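Local coordinates for protein type II restriction enzyme NlaIV (Neisseria lactamica, PDB 6QM2) that recognises the double-stranded DNA sequence 5'-GGNNCC-3' and cleaves it in the middle, leaving blunt ends with terminal 5'-phosphates, at residues R96-F107 against V169-Y178; D156-V164 against A197-P206. All blocks are in the same frame, centred on the assembly; numbering follows the deposited sequence.

Contact 1 (R96-F107 against V169-Y178); sequences RNASPGFDIADF and VHKIRPGVWY. With K (potassium ion), chain C.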
loop_
_atom_site.group_PDB
_atom_site.type_symbol
_atom_site.label_atom_id
_atom_site.label_comp_id
_atom_site.label_asym_id
_atom_site.label_seq_id
_atom_site.Cartn_x
_atom_site.Cartn_y
_atom_site.Cartn_z
ATOM N N ARG A 96 -15.381 0.476 8.740
ATOM C CA ARG A 96 -16.417 0.429 9.780
ATOM C C ARG A 96 -16.657 -0.976 10.360
ATOM O O ARG A 96 -17.126 -1.089 11.492
ATOM C CB ARG A 96 -17.727 1.026 9.233
ATOM C CG ARG A 96 -18.905 1.122 10.203
ATOM C CD ARG A 96 -18.685 2.128 11.321
ATOM N NE ARG A 96 -19.647 1.952 12.411
ATOM C CZ ARG A 96 -19.581 1.009 13.355
ATOM N NH1 ARG A 96 -18.598 0.109 13.375
ATOM N NH2 ARG A 96 -20.520 0.956 14.296
ATOM N N ASN A 97 -16.328 -2.030 9.609
ATOM C CA ASN A 97 -16.541 -3.417 10.072
ATOM C C ASN A 97 -15.677 -3.782 11.288
ATOM O O ASN A 97 -16.114 -4.561 12.138
ATOM C CB ASN A 97 -16.300 -4.438 8.949
ATOM C CG ASN A 97 -17.112 -4.143 7.698
ATOM O OD1 ASN A 97 -16.572 -4.108 6.591
ATOM N ND2 ASN A 97 -18.410 -3.914 7.869
ATOM N N ALA A 98 -14.466 -3.224 11.355
ATOM C CA ALA A 98 -13.562 -3.397 12.501
ATOM C C ALA A 98 -13.439 -2.108 13.325
ATOM O O ALA A 98 -13.967 -1.063 12.943
ATOM C CB ALA A 98 -12.192 -3.843 12.013
ATOM N N SER A 99 -12.736 -2.199 14.455
ATOM C CA SER A 99 -12.477 -1.042 15.329
ATOM C C SER A 99 -11.554 -0.014 14.659
ATOM O O SER A 99 -10.842 -0.363 13.714
ATOM C CB SER A 99 -11.863 -1.499 16.658
ATOM O OG SER A 99 -12.815 -2.202 17.433
ATOM N N PRO A 100 -11.559 1.251 15.146
ATOM C CA PRO A 100 -10.766 2.309 14.494
ATOM C C PRO A 100 -9.252 2.043 14.450
ATOM O O PRO A 100 -8.613 1.906 15.495
ATOM C CB PRO A 100 -11.083 3.557 15.331
ATOM C CG PRO A 100 -12.384 3.261 15.984
ATOM C CD PRO A 100 -12.342 1.796 16.274
ATOM N N GLY A 101 -8.710 1.972 13.233
ATOM C CA GLY A 101 -7.304 1.640 13.002
ATOM C C GLY A 101 -6.350 2.821 12.924
ATOM O O GLY A 101 -5.133 2.625 12.851
ATOM N N PHE A 102 -6.890 4.041 12.923
ATOM C CA PHE A 102 -6.065 5.254 12.847
ATOM C C PHE A 102 -5.400 5.570 14.183
ATOM O O PHE A 102 -5.833 5.097 15.234
ATOM C CB PHE A 102 -6.865 6.470 12.332
ATOM C CG PHE A 102 -8.010 6.900 13.225
ATOM C CD1 PHE A 102 -7.792 7.733 14.323
ATOM C CD2 PHE A 102 -9.317 6.505 12.940
ATOM C CE1 PHE A 102 -8.847 8.132 15.131
ATOM C CE2 PHE A 102 -10.375 6.905 13.746
ATOM C CZ PHE A 102 -10.141 7.720 14.840
ATOM N N ASP A 103 -4.343 6.371 14.113
ATOM C CA ASP A 103 -3.627 6.857 15.288
ATOM C C ASP A 103 -3.946 8.336 15.499
ATOM O O ASP A 103 -4.245 9.054 14.547
ATOM C CB ASP A 103 -2.119 6.675 15.094
ATOM C CG ASP A 103 -1.728 5.223 14.861
ATOM O OD1 ASP A 103 -2.106 4.359 15.685
ATOM O OD2 ASP A 103 -1.036 4.953 13.855
ATOM N N ILE A 104 -3.878 8.787 16.747
ATOM C CA ILE A 104 -4.048 10.202 17.058
ATOM C C ILE A 104 -2.725 10.908 16.752
ATOM O O ILE A 104 -2.666 11.758 15.861
ATOM C CB ILE A 104 -4.483 10.434 18.530
ATOM C CG1 ILE A 104 -5.731 9.606 18.883
ATOM C CG2 ILE A 104 -4.733 11.915 18.793
ATOM C CD1 ILE A 104 -6.865 9.702 17.884
ATOM N N ALA A 105 -1.668 10.523 17.464
ATOM C CA ALA A 105 -0.334 11.111 17.293
ATOM C C ALA A 105 0.682 10.397 18.178
ATOM O O ALA A 105 0.308 9.782 19.175
ATOM C CB ALA A 105 -0.357 12.593 17.640
ATOM N N ASP A 106 1.963 10.490 17.822
ATOM C CA ASP A 106 3.040 10.036 18.705
ATOM C C ASP A 106 2.881 10.752 20.038
ATOM O O ASP A 106 2.708 11.967 20.056
ATOM C CB ASP A 106 4.416 10.355 18.111
ATOM C CG ASP A 106 5.567 9.991 19.052
ATOM O OD1 ASP A 106 5.550 8.879 19.620
ATOM O OD2 ASP A 106 6.494 10.811 19.226
ATOM N N PHE A 107 2.916 10.007 21.142
ATOM C CA PHE A 107 2.712 10.605 22.462
ATOM C C PHE A 107 3.798 11.620 22.838
ATOM O O PHE A 107 3.478 12.693 23.355
ATOM C CB PHE A 107 2.588 9.547 23.565
ATOM C CG PHE A 107 2.457 10.142 24.936
ATOM C CD1 PHE A 107 1.224 10.602 25.391
ATOM C CD2 PHE A 107 3.575 10.302 25.751
ATOM C CE1 PHE A 107 1.104 11.184 26.642
ATOM C CE2 PHE A 107 3.460 10.886 27.004
ATOM C CZ PHE A 107 2.223 11.327 27.448
ATOM N N VAL A 169 6.667 3.351 24.825
ATOM C CA VAL A 169 5.439 4.025 24.404
ATOM C C VAL A 169 5.617 4.615 23.005
ATOM O O VAL A 169 6.677 5.164 22.689
ATOM C CB VAL A 169 5.044 5.146 25.396
ATOM C CG1 VAL A 169 3.741 5.819 24.971
ATOM C CG2 VAL A 169 4.918 4.584 26.809
ATOM N N HIS A 170 4.575 4.492 22.182
ATOM C CA HIS A 170 4.542 5.084 20.842
ATOM C C HIS A 170 3.331 6.012 20.682
ATOM O O HIS A 170 3.339 7.114 21.228
ATOM C CB HIS A 170 4.596 3.993 19.767
ATOM C CG HIS A 170 5.940 3.359 19.637
ATOM N ND1 HIS A 170 7.049 4.060 19.219
ATOM C CD2 HIS A 170 6.360 2.097 19.885
ATOM C CE1 HIS A 170 8.096 3.256 19.211
ATOM N NE2 HIS A 170 7.704 2.058 19.610
ATOM N N LYS A 171 2.291 5.576 19.972
ATOM C CA LYS A 171 1.210 6.469 19.558
ATOM C C LYS A 171 0.012 6.434 20.491
ATOM O O LYS A 171 -0.306 5.406 21.073
ATOM C CB LYS A 171 0.767 6.125 18.137
ATOM C CG LYS A 171 1.908 6.244 17.142
ATOM C CD LYS A 171 1.426 6.495 15.727
ATOM C CE LYS A 171 2.556 7.032 14.872
ATOM N NZ LYS A 171 2.076 7.360 13.504
ATOM N N ILE A 172 -0.644 7.579 20.626
ATOM C CA ILE A 172 -1.921 7.657 21.315
ATOM C C ILE A 172 -2.921 6.968 20.397
ATOM O O ILE A 172 -2.917 7.191 19.186
ATOM C CB ILE A 172 -2.336 9.120 21.610
ATOM C CG1 ILE A 172 -1.356 9.757 22.607
ATOM C CG2 ILE A 172 -3.764 9.188 22.152
ATOM C CD1 ILE A 172 -1.395 11.270 22.631
ATOM N N ARG A 173 -3.751 6.112 20.983
ATOM C CA ARG A 173 -4.668 5.267 20.232
ATOM C C ARG A 173 -6.106 5.625 20.594
ATOM O O ARG A 173 -6.413 5.881 21.769
ATOM C CB ARG A 173 -4.395 3.790 20.538
ATOM C CG ARG A 173 -3.155 3.207 19.858
ATOM C CD ARG A 173 -3.328 2.990 18.358
ATOM N NE ARG A 173 -4.509 2.183 18.040
ATOM C CZ ARG A 173 -4.888 1.825 16.812
ATOM N NH1 ARG A 173 -4.172 2.165 15.740
ATOM N NH2 ARG A 173 -5.994 1.099 16.657
ATOM N N PRO A 174 -6.998 5.641 19.589
ATOM C CA PRO A 174 -8.392 5.979 19.845
ATOM C C PRO A 174 -9.157 4.838 20.493
ATOM O O PRO A 174 -8.787 3.679 20.333
ATOM C CB PRO A 174 -8.944 6.255 18.444
ATOM C CG PRO A 174 -8.136 5.379 17.557
ATOM C CD PRO A 174 -6.762 5.337 18.165
ATOM N N GLY A 175 -10.215 5.181 21.221
ATOM C CA GLY A 175 -11.165 4.207 21.744
ATOM C C GLY A 175 -12.317 3.991 20.777
ATOM O O GLY A 175 -12.311 4.511 19.659
ATOM N N VAL A 176 -13.297 3.206 21.216
ATOM C CA VAL A 176 -14.518 2.949 20.451
ATOM C C VAL A 176 -15.639 3.793 21.060
ATOM O O VAL A 176 -16.415 3.337 21.905
ATOM C CB VAL A 176 -14.876 1.447 20.428
ATOM C CG1 VAL A 176 -16.098 1.209 19.554
ATOM C CG2 VAL A 176 -13.692 0.632 19.918
ATOM N N TRP A 177 -15.681 5.044 20.617
ATOM C CA TRP A 177 -16.623 6.059 21.104
ATOM C C TRP A 177 -18.075 5.790 20.679
ATOM O O TRP A 177 -19.009 6.115 21.414
ATOM C CB TRP A 177 -16.177 7.459 20.627
ATOM C CG TRP A 177 -16.304 7.671 19.137
ATOM C CD1 TRP A 177 -17.399 8.144 18.475
ATOM C CD2 TRP A 177 -15.314 7.396 18.130
ATOM N NE1 TRP A 177 -17.155 8.182 17.126
ATOM C CE2 TRP A 177 -15.885 7.730 16.883
ATOM C CE3 TRP A 177 -14.000 6.905 18.161
ATOM C CZ2 TRP A 177 -15.188 7.589 15.673
ATOM C CZ3 TRP A 177 -13.307 6.761 16.957
ATOM C CH2 TRP A 177 -13.906 7.105 15.731
ATOM N N TYR A 178 -18.244 5.202 19.492
ATOM C CA TYR A 178 -19.569 4.997 18.876
ATOM C C TYR A 178 -20.425 3.863 19.456
ATOM O O TYR A 178 -21.646 3.891 19.302
ATOM C CB TYR A 178 -19.457 4.823 17.342
ATOM C CG TYR A 178 -18.475 3.768 16.858
ATOM C CD1 TYR A 178 -18.775 2.405 16.942
ATOM C CD2 TYR A 178 -17.247 4.134 16.299
ATOM C CE1 TYR A 178 -17.879 1.442 16.497
ATOM C CE2 TYR A 178 -16.343 3.178 15.853
ATOM C CZ TYR A 178 -16.662 1.835 15.950
ATOM O OH TYR A 178 -15.771 0.886 15.508
HETATM K K K C . -1.840 12.506 12.802
HETATM O O HOH W 1 -0.237 10.006 13.773
#
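R173 and D103 meet where two loops run into a short, weakly bonded antiparallel pairing of residues 105-106 with strand 168-172, at the edge of a small sheet of this PDDEXK-clan endonuclease. R173 bends back at chi2 and chi3, bringing NH1 into a hydrogen-bonded salt bridge with D103 OD1 (3.0 Å). The carboxylate is met from above its plane, whereas D103 OD1 itself lies in the plane of the guanidinium, the carboxylate being turned 68° to it; the same NH1 also donates to G101 O (3.1 Å). K171 crosses the acid at about a right angle, its NZ making only a long salt bridge to D103 OD2. Farther along, the F102 ring carries P174 over one face, with CG 4.1 Å from the ring centroid in a CH-pi contact, and takes W177 CH2 at its edge. The P100 ring packs beside them, its CG against W177 CZ3 and its CD against Y178 OH. At the far end R96 lies over the face of Y178 as a cation-pi pair, CZ 4.1 Å from the ring centroid and the two planes 43° apart; R96 NE is salt-bridged to D142. Just at the start of helix 107-116, F107 N donates to H170 O at 2.9 Å.

Contact 2 (D156-V164 against A197-P206); sequences DGWAINLQV and AIEETVYQNP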
loop_
_atom_site.group_PDB
_atom_site.type_symbol
_atom_site.label_atom_id
_atom_site.label_comp_id
_atom_site.label_asym_id
_atom_site.label_seq_id
_atom_site.Cartn_x
_atom_site.Cartn_y
_atom_site.Cartn_z
ATOM N N ASP A 156 -5.558 -0.246 30.478
ATOM C CA ASP A 156 -4.954 -0.960 31.587
ATOM C C ASP A 156 -3.452 -0.681 31.610
ATOM O O ASP A 156 -2.752 -0.993 30.645
ATOM C CB ASP A 156 -5.215 -2.465 31.482
ATOM C CG ASP A 156 -4.829 -3.202 32.752
ATOM O OD1 ASP A 156 -5.488 -2.970 33.789
ATOM O OD2 ASP A 156 -3.861 -3.991 32.721
ATOM N N GLY A 157 -2.976 -0.084 32.706
ATOM C CA GLY A 157 -1.540 0.125 32.946
ATOM C C GLY A 157 -0.980 1.492 32.579
ATOM O O GLY A 157 0.188 1.782 32.868
ATOM N N TRP A 158 -1.794 2.319 31.917
ATOM C CA TRP A 158 -1.426 3.690 31.550
ATOM C C TRP A 158 -2.639 4.591 31.694
ATOM O O TRP A 158 -3.775 4.124 31.588
ATOM C CB TRP A 158 -0.913 3.747 30.110
ATOM C CG TRP A 158 0.274 2.883 29.881
ATOM C CD1 TRP A 158 0.272 1.563 29.539
ATOM C CD2 TRP A 158 1.646 3.266 30.001
ATOM N NE1 TRP A 158 1.560 1.100 29.431
ATOM C CE2 TRP A 158 2.425 2.124 29.705
ATOM C CE3 TRP A 158 2.295 4.464 30.316
ATOM C CZ2 TRP A 158 3.820 2.145 29.718
ATOM C CZ3 TRP A 158 3.684 4.485 30.331
ATOM C CH2 TRP A 158 4.432 3.330 30.034
ATOM N N ALA A 159 -2.399 5.881 31.917
ATOM C CA ALA A 159 -3.488 6.840 32.112
ATOM C C ALA A 159 -4.278 7.091 30.829
ATOM O O ALA A 159 -5.492 7.276 30.888
ATOM C CB ALA A 159 -2.964 8.147 32.685
ATOM N N ILE A 160 -3.592 7.094 29.683
ATOM C CA ILE A 160 -4.245 7.233 28.367
ATOM C C ILE A 160 -3.996 5.987 27.516
ATOM O O ILE A 160 -2.981 5.307 27.688
ATOM C CB ILE A 160 -3.789 8.517 27.611
ATOM C CG1 ILE A 160 -4.722 8.803 26.425
ATOM C CG2 ILE A 160 -2.335 8.423 27.143
ATOM C CD1 ILE A 160 -4.618 10.207 25.880
ATOM N N ASN A 161 -4.936 5.687 26.614
ATOM C CA ASN A 161 -4.820 4.540 25.716
ATOM C C ASN A 161 -3.671 4.725 24.738
ATOM O O ASN A 161 -3.687 5.643 23.920
ATOM C CB ASN A 161 -6.122 4.298 24.942
ATOM C CG ASN A 161 -6.092 3.004 24.136
ATOM O OD1 ASN A 161 -5.469 2.019 24.541
ATOM N ND2 ASN A 161 -6.768 3.003 22.991
ATOM N N LEU A 162 -2.691 3.828 24.833
ATOM C CA LEU A 162 -1.445 3.912 24.088
ATOM C C LEU A 162 -1.164 2.640 23.309
ATOM O O LEU A 162 -1.767 1.589 23.543
ATOM C CB LEU A 162 -0.286 4.130 25.053
ATOM C CG LEU A 162 -0.250 5.472 25.773
ATOM C CD1 LEU A 162 0.670 5.374 26.979
ATOM C CD2 LEU A 162 0.183 6.582 24.829
ATOM N N GLN A 163 -0.223 2.775 22.385
ATOM C CA GLN A 163 0.388 1.674 21.669
ATOM C C GLN A 163 1.739 1.523 22.360
ATOM O O GLN A 163 2.619 2.371 22.209
ATOM C CB GLN A 163 0.493 2.029 20.176
ATOM C CG GLN A 163 1.567 1.347 19.330
ATOM C CD GLN A 163 1.808 2.087 18.017
ATOM O OE1 GLN A 163 2.951 2.353 17.638
ATOM N NE2 GLN A 163 0.726 2.444 17.327
ATOM N N VAL A 164 1.871 0.471 23.166
ATOM C CA VAL A 164 3.114 0.178 23.874
ATOM C C VAL A 164 3.661 -1.148 23.355
ATOM O O VAL A 164 2.922 -2.130 23.256
ATOM C CB VAL A 164 2.897 0.106 25.401
ATOM C CG1 VAL A 164 4.234 0.025 26.135
ATOM C CG2 VAL A 164 2.088 1.308 25.883
ATOM N N ALA A 197 -5.004 13.020 31.967
ATOM C CA ALA A 197 -4.444 11.737 31.539
ATOM C C ALA A 197 -3.087 11.923 30.862
ATOM O O ALA A 197 -2.136 11.205 31.187
ATOM C CB ALA A 197 -5.407 11.007 30.613
ATOM N N ILE A 198 -2.999 12.901 29.951
ATOM C CA ILE A 198 -1.735 13.217 29.265
ATOM C C ILE A 198 -0.668 13.570 30.299
ATOM O O ILE A 198 0.432 13.029 30.249
ATOM C CB ILE A 198 -1.859 14.382 28.242
ATOM C CG1 ILE A 198 -2.828 14.044 27.089
ATOM C CG2 ILE A 198 -0.490 14.759 27.674
ATOM C CD1 ILE A 198 -2.360 12.963 26.136
ATOM N N GLU A 199 -1.007 14.454 31.238
ATOM C CA GLU A 199 -0.067 14.881 32.282
ATOM C C GLU A 199 0.551 13.695 33.008
ATOM O O GLU A 199 1.769 13.627 33.164
ATOM C CB GLU A 199 -0.752 15.792 33.309
ATOM C CG GLU A 199 0.200 16.418 34.328
ATOM C CD GLU A 199 -0.498 16.943 35.572
ATOM O OE1 GLU A 199 -1.702 17.294 35.504
ATOM O OE2 GLU A 199 0.174 17.010 36.625
ATOM N N GLU A 200 -0.295 12.774 33.457
ATOM C CA GLU A 200 0.174 11.627 34.230
ATOM C C GLU A 200 0.962 10.663 33.352
ATOM O O GLU A 200 2.024 10.182 33.759
ATOM C CB GLU A 200 -0.994 10.910 34.923
ATOM C CG GLU A 200 -0.580 9.875 35.965
ATOM C CD GLU A 200 0.356 10.424 37.028
ATOM O OE1 GLU A 200 0.203 11.603 37.423
ATOM O OE2 GLU A 200 1.253 9.677 37.463
ATOM N N THR A 201 0.455 10.411 32.145
ATOM C CA THR A 201 1.163 9.590 31.157
ATOM C C THR A 201 2.591 10.082 30.902
ATOM O O THR A 201 3.491 9.271 30.695
ATOM C CB THR A 201 0.404 9.527 29.817
ATOM O OG1 THR A 201 -0.954 9.144 30.052
ATOM C CG2 THR A 201 1.032 8.512 28.872
ATOM N N VAL A 202 2.792 11.401 30.925
ATOM C CA VAL A 202 4.129 11.982 30.778
ATOM C C VAL A 202 5.070 11.422 31.851
ATOM O O VAL A 202 6.195 11.035 31.545
ATOM C CB VAL A 202 4.107 13.540 30.814
ATOM C CG1 VAL A 202 5.509 14.121 30.939
ATOM C CG2 VAL A 202 3.456 14.105 29.558
ATOM N N TYR A 203 4.597 11.373 33.096
ATOM C CA TYR A 203 5.387 10.835 34.212
ATOM C C TYR A 203 5.533 9.314 34.160
ATOM O O TYR A 203 6.616 8.787 34.441
ATOM C CB TYR A 203 4.773 11.245 35.553
ATOM C CG TYR A 203 5.514 10.689 36.747
ATOM C CD1 TYR A 203 6.841 11.035 36.988
ATOM C CD2 TYR A 203 4.898 9.804 37.626
ATOM C CE1 TYR A 203 7.527 10.526 38.079
ATOM C CE2 TYR A 203 5.576 9.290 38.720
ATOM C CZ TYR A 203 6.890 9.654 38.941
ATOM O OH TYR A 203 7.565 9.144 40.023
ATOM N N GLN A 204 4.436 8.627 33.827
ATOM C CA GLN A 204 4.419 7.158 33.700
ATOM C C GLN A 204 5.429 6.660 32.672
ATOM O O GLN A 204 6.122 5.678 32.905
ATOM C CB GLN A 204 3.022 6.659 33.308
ATOM C CG GLN A 204 1.969 6.784 34.407
ATOM C CD GLN A 204 0.567 6.426 33.935
ATOM O OE1 GLN A 204 0.312 6.290 32.735
ATOM N NE2 GLN A 204 -0.358 6.277 34.882
ATOM N N ASN A 205 5.497 7.355 31.541
ATOM C CA ASN A 205 6.382 7.014 30.430
ATOM C C ASN A 205 7.823 7.402 30.772
ATOM O O ASN A 205 8.104 8.584 30.925
ATOM C CB ASN A 205 5.902 7.762 29.179
ATOM C CG ASN A 205 6.720 7.457 27.938
ATOM O OD1 ASN A 205 7.670 6.672 27.962
ATOM N ND2 ASN A 205 6.337 8.083 26.831
ATOM N N PRO A 206 8.741 6.415 30.880
ATOM C CA PRO A 206 10.148 6.748 31.170
ATOM C C PRO A 206 10.800 7.707 30.168
ATOM O O PRO A 206 11.670 8.485 30.553
ATOM C CB PRO A 206 10.857 5.385 31.133
ATOM C CG PRO A 206 9.788 4.390 31.414
ATOM C CD PRO A 206 8.545 4.954 30.786
#
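A159 presses its methyl group into a shallow hollow on helix 191-204, walled by the A197 carbonyl, E200 CB and T201 OG1. CB lies 3.5 Å from A197 O, and the same oxygen accepts both T201 OG1 (2.6 Å) and the backbone T201 N. One turn on, Q204 extends beyond CG and brings its amide oxygen to the backbone: A159 N donates to Q204 OE1 (2.9 Å), in the carbonyl plane and on a lone pair. Residues 156-161 form the loop leading into strand 162-165, an outermost strand of the three-stranded antiparallel sheet, and here that loop docks on the helix. Next along the loop, I160 lays its two branches on the helix. The I160 side chain crosses T201 at about a right angle, its CG2 against T201 OG1 and CG2, while CD1 reaches I198 CD1 at 3.6 Å. L162 CD1 and T201 CG2 meet tip to tip, 3.7 Å apart. W158 wedges in at the end of the helix, CZ3 resting on Q204 CB and the ring turning its edge to N205 N. Its ring stands 72° from the Q204 amide plane, with L162 CD1 and V164 CG2 lying over one of its faces.

In the fold
The centres of contacts 1 and 2 lie 15 Å apart, and the two share one sheet. Strand 168-172 of contact 1 pairs with strand 162-165 of contact 2, H170 N lying 2.9 Å from Q163 O. F107 of contact 1 also packs directly on contact 2, its CZ 3.4 Å from T201 CG2. Contact 1 is the one near the ions: I104 O is 3.3 Å from the potassium ion, which E90 also binds, and D103 O accepts a hydrogen bond from K92. The spacing of E90 and K92 is consistent with the E-X-K part of a PDDEXK active site. The A105 side chain is about 9 Å from the sodium ion; for contact 2, the I198 side chain is about 13 Å from the potassium ion.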